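Nodulation fucosyltransferase NodZ (Bradyrhizobium sp., PDB 2HHC) is a nodulation fucosyltransferase of the NodZ family, with a GT-B type of fold. Local coordinates at residues Ala197-Gln200 / Val201-Ile205. Numbering follows the deposited sequence. Where two conformers were deposited one is given.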
loop_
_atom_site.group_PDB
_atom_site.type_symbol
_atom_site.label_atom_id
_atom_site.label_comp_id
_atom_site.label_asym_id
_atom_site.label_seq_id
_atom_site.Cartn_x
_atom_site.Cartn_y
_atom_site.Cartn_z
ATOM N N ALA A 197 20.446 9.059 -10.739
ATOM C CA ALA A 197 19.455 8.801 -9.698
ATOM C C ALA A 197 20.033 8.949 -8.307
ATOM O O ALA A 197 19.383 9.471 -7.400
ATOM C CB ALA A 197 18.848 7.441 -9.827
ATOM N N LEU A 198 21.241 8.431 -8.098
ATOM C CA LEU A 198 21.890 8.610 -6.808
ATOM C C LEU A 198 22.125 10.079 -6.530
ATOM O O LEU A 198 21.828 10.526 -5.409
ATOM C CB LEU A 198 23.205 7.847 -6.690
ATOM C CG LEU A 198 23.944 8.000 -5.358
ATOM C CD1 LEU A 198 23.175 7.370 -4.235
ATOM C CD2 LEU A 198 25.319 7.432 -5.421
ATOM N N HIS A 199 22.600 10.832 -7.517
ATOM C CA HIS A 199 22.743 12.273 -7.355
ATOM C C HIS A 199 21.449 12.956 -6.943
ATOM O O HIS A 199 21.450 13.791 -6.050
ATOM C CB HIS A 199 23.248 12.909 -8.637
ATOM C CG HIS A 199 23.442 14.388 -8.538
ATOM N ND1 HIS A 199 24.379 14.957 -7.705
ATOM C CD2 HIS A 199 22.855 15.416 -9.196
ATOM C CE1 HIS A 199 24.343 16.273 -7.832
ATOM N NE2 HIS A 199 23.428 16.578 -8.734
ATOM N N GLN A 200 20.345 12.577 -7.587
ATOM C CA GLN A 200 19.036 13.181 -7.307
ATOM C C GLN A 200 18.587 12.912 -5.890
ATOM O O GLN A 200 18.112 13.817 -5.222
ATOM C CB GLN A 200 17.995 12.667 -8.319
ATOM C CG GLN A 200 18.230 13.211 -9.662
ATOM C CD GLN A 200 17.228 12.760 -10.694
ATOM O OE1 GLN A 200 16.573 11.725 -10.548
ATOM N NE2 GLN A 200 17.092 13.562 -11.749
ATOM N N VAL A 201 18.743 11.680 -5.421
ATOM C CA VAL A 201 18.479 11.318 -4.068
ATOM C C VAL A 201 19.308 12.118 -3.089
ATOM O O VAL A 201 18.822 12.559 -2.067
ATOM C CB VAL A 201 18.731 9.790 -3.829
ATOM C CG1 VAL A 201 18.684 9.445 -2.365
ATOM C CG2 VAL A 201 17.679 8.951 -4.634
ATOM N N CYS A 202 20.579 12.302 -3.417
ATOM C CA CYS A 202 21.411 13.125 -2.564
ATOM C C CYS A 202 20.926 14.558 -2.497
ATOM O O CYS A 202 20.957 15.132 -1.408
ATOM C CB CYS A 202 22.884 13.088 -2.958
ATOM S SG CYS A 202 23.651 11.443 -2.741
ATOM N N MET A 203 20.550 15.132 -3.637
ATOM C CA MET A 203 19.989 16.488 -3.661
ATOM C C MET A 203 18.736 16.597 -2.787
ATOM O O MET A 203 18.553 17.591 -2.073
ATOM C CB MET A 203 19.541 16.878 -5.088
ATOM C CG MET A 203 20.525 16.672 -6.226
ATOM S SD MET A 203 19.811 17.399 -7.717
ATOM C CE MET A 203 19.630 16.124 -8.923
ATOM N N ALA A 204 17.862 15.596 -2.856
ATOM C CA ALA A 204 16.647 15.578 -2.034
ATOM C C ALA A 204 17.008 15.521 -0.560
ATOM O O ALA A 204 16.391 16.218 0.252
ATOM C CB ALA A 204 15.749 14.417 -2.407
ATOM N N ILE A 205 17.982 14.677 -0.190
ATOM C CA ILE A 205 18.387 14.586 1.209
ATOM C C ILE A 205 18.979 15.898 1.712
ATOM O O ILE A 205 18.653 16.349 2.797
ATOM C CB ILE A 205 19.315 13.366 1.447
ATOM C CG1 ILE A 205 18.570 12.038 1.205
ATOM C CG2 ILE A 205 19.876 13.361 2.871
ATOM C CD1 ILE A 205 19.494 10.857 1.147
#
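Met203 lies one helical turn beyond His199 and packs against its imidazole, a compact example of how residues i and i+4 meet along a helix. Met203 was modelled in two conformers, and its side-chain contacts described here hold for one of them, so they remain provisional. In that conformer Met203 CG sits over one face of the ring, displaced toward the rim, 4.0 Å from the centroid of the His199 ring and 18° off the normal, a CH-pi contact. SD lies obliquely to the same ring. A bend at chi3 (-120°) brings the methyl close to His199 CD2 and to CG of Gln200, whose extended chain runs alongside in the same direction; both approaches are short and carry little weight. With His199 CG anti to the backbone N (chi1 -179°), the imidazole lies on the side where Met203 arrives.

A looser apolar contact joins Leu198 and Cys202, 4.3 Å between Leu198 CG and Cys202 SG, on a side of the helix that faces helix 226-235.

The backbone N-H groups of Val201, Cys202, Met203 and Ala204 donate to the carbonyl oxygens of Ala197, Leu198, His199 and Gln200, with N to O distances of 2.9 to 3.0 Å.

Val201 and Ala204 turn to strand 279-283, touching Phe283 and Ile281 respectively. This is regular i to i+4 alpha-helical packing, within a helix laid against the mostly parallel sheet of a Rossmann-like GT-B domain.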